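GH86A beta-porphyranase (Bacteroides plebeius, PDB 4AW7) cleaves the sulfated red-algal polysaccharide porphyran at the linkages between beta-D-galactopyranose and alpha-L-galactopyranose-6-sulfate, as a family 86 glycoside hydrolase. Local coordinates at residues S319-W324 and A338-D343; D282-D287 and N331-S336. All blocks are in the same frame, centred on the assembly; numbering follows the deposited sequence. Where two conformers were deposited one is given.

Contact 1 (S319-W324 and A338-D343); sequences SDKAEW and ALFIPD. With L6S (6-O-sulfo-alpha-L-galactopyranose), chain B; GAL (beta-D-galactopyranose), chain C.
The carbonyl oxygen of D320 joins the two segments by taking two consecutive backbone N-H groups. L339 N lies 2.9 Å from D320 O, in the carbonyl plane and on a lone pair, while F340 N, at 3.2 Å from the same oxygen, comes from above that plane, though its N-H points almost straight at the acceptor (173°). Side chains pack around this pair of bonds. The CG of K321 rests on the CB of F340, and the CB of L339 sits 3.6 Å from S319 O, a buried oxygen for which the model offers no hydrogen-bonding partner. A water lies 2.7 Å from both K321 O and F340 O and bridges the two backbones a little further along.

On the sugar side, S319 OG donates to the sulfate oxygen O2S of L6S at 2.8 Å; chi1 of 62° sets the hydroxyl between its own N and carbonyl carbon. W324 NE1 adds a weak bond to O3S, and its indole lays one face against the galactose of chain C, with C5 of that sugar 3.7 Å above the ring plane, a CH-pi platform of the kind common in glycan-binding clefts.

Farther out, D320 OD1 accepts from A322 N in an Asx turn that shapes the bend leading toward W324. D320 OD2 is held by S48 and S50, and the extended K321 reaches D53 and D55. S319 and, weakly, W324 thus supply directed donors to the sulfate, and H47 ND1 bonds to the same sugar, consistent with recognition at least partly by directed hydrogen bonds.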
# COMPACT_ATOMS: atom_id res chain seq x y z
N SER A 319 9.58 -8.08 10.17
CA SER A 319 9.13 -9.42 10.44
C SER A 319 9.15 -9.81 11.91
O SER A 319 8.27 -9.40 12.67
CB SER A 319 9.83 -10.40 9.52
OG SER A 319 11.23 -10.38 9.75
N ASP A 320 10.11 -10.65 12.30
CA ASP A 320 10.01 -11.38 13.54
C ASP A 320 11.41 -11.77 14.00
O ASP A 320 12.35 -10.95 13.91
CB ASP A 320 9.00 -12.52 13.37
CG ASP A 320 9.28 -13.38 12.15
OD1 ASP A 320 10.45 -13.53 11.77
OD2 ASP A 320 8.30 -13.94 11.60
N LYS A 321 11.60 -12.98 14.52
CA LYS A 321 12.95 -13.41 14.88
C LYS A 321 13.75 -13.86 13.67
O LYS A 321 14.96 -13.97 13.74
CB LYS A 321 12.86 -14.56 15.88
CG LYS A 321 12.33 -14.14 17.22
CD LYS A 321 12.19 -15.30 18.23
CE LYS A 321 11.72 -14.83 19.55
NZ LYS A 321 11.47 -15.89 20.51
N ALA A 322 13.06 -14.19 12.58
CA ALA A 322 13.67 -14.63 11.32
C ALA A 322 14.85 -15.58 11.54
O ALA A 322 15.97 -15.41 11.02
CB ALA A 322 14.07 -13.42 10.44
N GLU A 323 14.56 -16.64 12.29
CA GLU A 323 15.65 -17.54 12.74
C GLU A 323 16.30 -18.26 11.60
O GLU A 323 17.46 -18.64 11.72
CB GLU A 323 15.15 -18.54 13.79
CG GLU A 323 14.66 -17.87 15.02
CD GLU A 323 14.29 -18.78 16.14
OE1 GLU A 323 15.17 -19.56 16.53
OE2 GLU A 323 13.14 -18.66 16.64
N TRP A 324 15.54 -18.50 10.54
CA TRP A 324 16.05 -19.13 9.32
C TRP A 324 17.33 -18.46 8.78
O TRP A 324 18.12 -19.12 8.09
CB TRP A 324 14.95 -19.17 8.23
CG TRP A 324 14.43 -17.79 7.90
CD1 TRP A 324 13.35 -17.17 8.46
CD2 TRP A 324 15.02 -16.84 7.00
NE1 TRP A 324 13.22 -15.91 7.96
CE2 TRP A 324 14.22 -15.67 7.06
CE3 TRP A 324 16.12 -16.86 6.15
CZ2 TRP A 324 14.49 -14.55 6.30
CZ3 TRP A 324 16.39 -15.74 5.39
CH2 TRP A 324 15.60 -14.58 5.49
N ALA A 338 14.28 -8.21 10.38
CA ALA A 338 13.92 -8.74 11.68
C ALA A 338 13.43 -7.65 12.63
O ALA A 338 13.92 -6.53 12.61
CB ALA A 338 15.11 -9.50 12.28
N LEU A 339 12.54 -8.07 13.53
CA LEU A 339 12.00 -7.25 14.62
C LEU A 339 12.69 -7.55 15.97
O LEU A 339 12.77 -6.69 16.83
CB LEU A 339 10.50 -7.50 14.71
CG LEU A 339 9.73 -6.76 15.78
CD1 LEU A 339 9.84 -5.24 15.64
CD2 LEU A 339 8.27 -7.27 15.80
N PHE A 340 13.11 -8.80 16.15
CA PHE A 340 13.79 -9.29 17.37
C PHE A 340 15.18 -9.76 16.99
O PHE A 340 15.35 -10.44 15.98
CB PHE A 340 13.02 -10.45 18.01
CG PHE A 340 11.72 -10.08 18.67
CD1 PHE A 340 10.53 -10.01 17.96
CD2 PHE A 340 11.70 -9.79 20.03
CE1 PHE A 340 9.33 -9.69 18.62
CE2 PHE A 340 10.53 -9.51 20.68
CZ PHE A 340 9.35 -9.42 19.98
N ILE A 341 16.15 -9.47 17.86
CA ILE A 341 17.55 -9.79 17.65
C ILE A 341 17.99 -10.60 18.86
O ILE A 341 17.74 -10.19 19.99
CB ILE A 341 18.40 -8.51 17.54
CG1 ILE A 341 17.82 -7.58 16.46
CG2 ILE A 341 19.87 -8.85 17.31
CD1 ILE A 341 17.84 -8.09 15.02
N PRO A 342 18.63 -11.75 18.63
CA PRO A 342 19.01 -12.58 19.79
C PRO A 342 20.24 -12.02 20.46
O PRO A 342 21.19 -11.64 19.79
CB PRO A 342 19.28 -13.93 19.15
CG PRO A 342 19.85 -13.59 17.80
CD PRO A 342 19.02 -12.38 17.36
N ASP A 343 20.23 -12.05 21.79
CA ASP A 343 21.40 -11.64 22.56
C ASP A 343 22.60 -12.56 22.31
O ASP A 343 23.73 -12.07 22.22
CB ASP A 343 21.01 -11.52 24.03
CG ASP A 343 20.02 -10.37 24.27
OD1 ASP A 343 20.30 -9.26 23.77
OD2 ASP A 343 18.96 -10.55 24.93
O1S L6S B . 9.71 -12.21 6.83
O2S L6S B . 12.01 -12.08 7.68
O3S L6S B . 11.10 -14.18 6.78
C1 L6S B . 10.98 -12.10 0.65
C2 L6S B . 11.71 -13.39 0.32
C3 L6S B . 12.90 -13.56 1.27
C4 L6S B . 12.36 -13.57 2.76
C5 L6S B . 11.57 -12.27 2.98
C6 L6S B . 10.74 -12.40 4.28
O2 L6S B . 12.11 -13.43 -1.07
O3 L6S B . 13.63 -14.77 1.00
O4 L6S B . 11.52 -14.72 2.92
O5 L6S B . 10.57 -12.01 1.99
O6 L6S B . 11.62 -12.30 5.39
S1 L6S B . 11.07 -12.69 6.76
C1 GAL C . 12.05 -15.73 3.76
C2 GAL C . 10.89 -16.56 4.26
C3 GAL C . 11.49 -17.71 5.07
C4 GAL C . 12.44 -18.55 4.20
C5 GAL C . 13.47 -17.59 3.61
C6 GAL C . 14.44 -18.30 2.70
O2 GAL C . 9.96 -15.80 5.03
O3 GAL C . 10.40 -18.47 5.53
O4 GAL C . 11.73 -19.21 3.15
O5 GAL C . 12.81 -16.54 2.89
O6 GAL C . 15.35 -17.36 2.18
O HOH W 1 16.82 -12.16 14.45

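Contact 2 (D282-D287 and N331-S336); sequences DDSYDD and NYTSYS. With L6S (6-O-sulfo-alpha-L-galactopyranose), chain B; GLA (alpha-D-galactopyranose), chain D; GAL (beta-D-galactopyranose), chain E.
S336 N donates to D283 O over 2.9 Å, and Y285 N donates to S334 O over 2.8 Å, from above the carbonyl plane. Together these backbone bonds flank S284 and Y335, which form a single beta bridge, and the CA of S284 adds a C-H contact to S334 O. A water extends the pairing by donating to Y285 O and accepting from S334 N.

Hydroxyls meet at the outer end: in the conformer given, S284 OG lies 2.9 Å from T333 OG1, a contact that may not hold in the other; T333 OG1 is also bonded to N330 O. D282 OD1 accepts from S284 N, closing an Asx turn just ahead of the bridge.

Aromatic contacts come next. The carboxylate of D283 stands at the edge of the Y335 ring, OD2 being 3.5 Å from CE1, with the two planes 82° apart; D283 OD1 is bonded to H325. The Y285 ring turns its edge to S336 O, and its OH donates to D287 OD1 at 2.6 Å, on the anti lone pair of an oxygen that also pairs with R354.

Toward the sugars, Y335 swings CG opposite its own N (chi1 -175°), bringing CE2 to 3.2 Å from O6 of L6S and OH to 3.6 Å from C4 of the galactose modelled as both anomers. A serine in place of Y335 would probably leave a gap beside both sugars and deprive the D283 carboxylate of its ring edge. The arrangement is that of paired loops that follow strands of a parallel beta/alpha barrel, 331-336 contributing Y335 to the substrate cleft and 282-287 backing it.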
# COMPACT_ATOMS: atom_id res chain seq x y z
N ASP A 282 25.18 -7.05 1.65
CA ASP A 282 24.42 -8.22 1.99
C ASP A 282 23.14 -7.79 2.72
O ASP A 282 22.92 -6.60 2.92
CB ASP A 282 25.25 -9.22 2.82
CG ASP A 282 25.78 -8.62 4.11
OD1 ASP A 282 24.99 -8.03 4.87
OD2 ASP A 282 27.01 -8.73 4.38
N ASP A 283 22.35 -8.79 3.12
CA ASP A 283 21.05 -8.53 3.76
C ASP A 283 21.08 -8.65 5.27
O ASP A 283 20.04 -8.84 5.90
CB ASP A 283 20.01 -9.46 3.15
CG ASP A 283 20.20 -10.91 3.49
OD1 ASP A 283 21.10 -11.26 4.28
OD2 ASP A 283 19.40 -11.70 2.96
N SER A 284 22.25 -8.54 5.87
CA SER A 284 22.36 -8.65 7.32
C SER A 284 21.81 -7.43 8.04
O SER A 284 21.86 -6.30 7.54
CB SER A 284 23.82 -8.87 7.74
OG SER A 284 24.32 -10.08 7.21
N TYR A 285 21.30 -7.67 9.24
CA TYR A 285 20.77 -6.63 10.09
C TYR A 285 21.87 -5.81 10.71
O TYR A 285 22.89 -6.35 11.18
CB TYR A 285 19.98 -7.28 11.23
CG TYR A 285 19.44 -6.29 12.23
CD1 TYR A 285 18.20 -5.63 12.03
CD2 TYR A 285 20.14 -5.99 13.39
CE1 TYR A 285 17.75 -4.71 12.95
CE2 TYR A 285 19.68 -5.08 14.32
CZ TYR A 285 18.47 -4.44 14.10
OH TYR A 285 18.00 -3.54 15.02
N ASP A 286 21.63 -4.51 10.73
CA ASP A 286 22.44 -3.52 11.42
C ASP A 286 21.50 -2.59 12.22
O ASP A 286 20.58 -2.09 11.61
CB ASP A 286 23.16 -2.71 10.33
CG ASP A 286 24.07 -1.67 10.89
OD1 ASP A 286 23.60 -0.58 11.22
OD2 ASP A 286 25.28 -1.93 10.98
N ASP A 287 21.76 -2.30 13.50
CA ASP A 287 20.88 -1.43 14.30
C ASP A 287 20.64 -0.03 13.73
O ASP A 287 19.62 0.57 14.02
CB ASP A 287 21.38 -1.19 15.74
CG ASP A 287 20.97 -2.26 16.74
OD1 ASP A 287 19.87 -2.85 16.67
OD2 ASP A 287 21.76 -2.46 17.71
N ASN A 331 27.22 -16.03 9.05
CA ASN A 331 27.99 -15.56 10.19
C ASN A 331 27.08 -15.24 11.37
O ASN A 331 27.36 -14.35 12.17
CB ASN A 331 28.84 -14.32 9.83
CG ASN A 331 29.92 -14.60 8.79
OD1 ASN A 331 30.42 -15.73 8.68
ND2 ASN A 331 30.30 -13.57 8.04
N TYR A 332 25.97 -15.98 11.46
CA TYR A 332 24.99 -15.84 12.56
C TYR A 332 24.34 -14.45 12.67
O TYR A 332 23.83 -14.07 13.73
CB TYR A 332 25.63 -16.24 13.90
CG TYR A 332 26.14 -17.65 13.88
CD1 TYR A 332 25.27 -18.74 13.97
CD2 TYR A 332 27.50 -17.90 13.70
CE1 TYR A 332 25.75 -20.05 13.94
CE2 TYR A 332 27.98 -19.20 13.66
CZ TYR A 332 27.11 -20.27 13.78
OH TYR A 332 27.61 -21.56 13.74
N THR A 333 24.35 -13.71 11.57
CA THR A 333 23.66 -12.45 11.53
C THR A 333 22.14 -12.67 11.39
O THR A 333 21.67 -13.68 10.87
CB THR A 333 24.14 -11.56 10.37
OG1 THR A 333 23.89 -12.20 9.11
CG2 THR A 333 25.60 -11.20 10.52
N SER A 334 21.41 -11.67 11.86
CA SER A 334 19.97 -11.59 11.65
C SER A 334 19.67 -10.99 10.28
O SER A 334 20.52 -10.31 9.68
CB SER A 334 19.36 -10.75 12.75
OG SER A 334 19.41 -11.43 14.00
N TYR A 335 18.48 -11.27 9.78
CA TYR A 335 17.98 -10.68 8.54
C TYR A 335 17.63 -9.21 8.79
O TYR A 335 17.11 -8.87 9.84
CB TYR A 335 16.75 -11.44 8.07
CG TYR A 335 16.18 -11.03 6.76
CD1 TYR A 335 16.96 -10.96 5.61
CD2 TYR A 335 14.83 -10.79 6.62
CE1 TYR A 335 16.40 -10.62 4.38
CE2 TYR A 335 14.26 -10.44 5.40
CZ TYR A 335 15.04 -10.35 4.28
OH TYR A 335 14.44 -10.02 3.08
N SER A 336 17.88 -8.38 7.78
CA SER A 336 17.63 -6.94 7.88
C SER A 336 16.22 -6.59 8.33
O SER A 336 16.03 -5.60 9.02
CB SER A 336 17.96 -6.23 6.57
OG SER A 336 17.14 -6.65 5.51
O1S L6S B . 9.71 -12.21 6.83
O2S L6S B . 12.01 -12.08 7.68
O3S L6S B . 11.10 -14.18 6.78
C1 L6S B . 10.98 -12.10 0.65
C2 L6S B . 11.71 -13.39 0.32
C3 L6S B . 12.90 -13.56 1.27
C4 L6S B . 12.36 -13.57 2.76
C5 L6S B . 11.57 -12.27 2.98
C6 L6S B . 10.74 -12.40 4.28
O2 L6S B . 12.11 -13.43 -1.07
O3 L6S B . 13.63 -14.77 1.00
O4 L6S B . 11.52 -14.72 2.92
O5 L6S B . 10.57 -12.01 1.99
O6 L6S B . 11.62 -12.30 5.39
S1 L6S B . 11.07 -12.69 6.76
C1 GLA D . 11.01 -8.29 -2.07
C2 GLA D . 11.10 -9.72 -1.50
C3 GLA D . 11.57 -9.71 -0.06
C4 GLA D . 12.76 -8.80 0.14
C5 GLA D . 12.42 -7.40 -0.38
C6 GLA D . 13.51 -6.37 0.10
O1 GLA D . 9.91 -7.56 -1.71
O2 GLA D . 9.81 -10.39 -1.66
O3 GLA D . 12.03 -10.97 0.34
O4 GLA D . 13.91 -9.33 -0.54
O5 GLA D . 12.21 -7.57 -1.86
O6 GLA D . 13.06 -5.79 1.40
C1 GAL E . 11.01 -8.29 -2.07
C2 GAL E . 11.10 -9.72 -1.50
C3 GAL E . 11.57 -9.71 -0.06
C4 GAL E . 12.76 -8.80 0.14
C5 GAL E . 12.42 -7.40 -0.38
C6 GAL E . 13.51 -6.37 0.10
O1 GAL E . 10.59 -8.39 -3.49
O2 GAL E . 9.81 -10.39 -1.66
O3 GAL E . 12.03 -10.97 0.34
O4 GAL E . 13.91 -9.33 -0.54
O5 GAL E . 12.21 -7.57 -1.86
O6 GAL E . 13.06 -5.79 1.40
O HOH W 2 22.78 -9.18 12.54

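The segments of the two contacts alternate along the chain, and their centres lie 10 Å apart. Residues 319-324 and 331-336 lie in the loop from strand 311-316 to strand 340-342, and 338-343 holds that second strand, so contact 1 closes this excursion on itself, whereas contact 2 ties it to the loop after strand 268-276, the strand that carries the inferred nucleophile E272. The contacts touch directly: I341 CD1 packs 3.5 Å from Y285 CD2, P342 CD lies 3.5 Å from S334 OG, and W324 CZ2 is 3.8 Å from Y335 CD2. Both reach L6S, contact 1 through S319 and, more weakly, W324, and contact 2 through Y335; this sulfated sugar lies between the galactose over W324 and the one beside Y335.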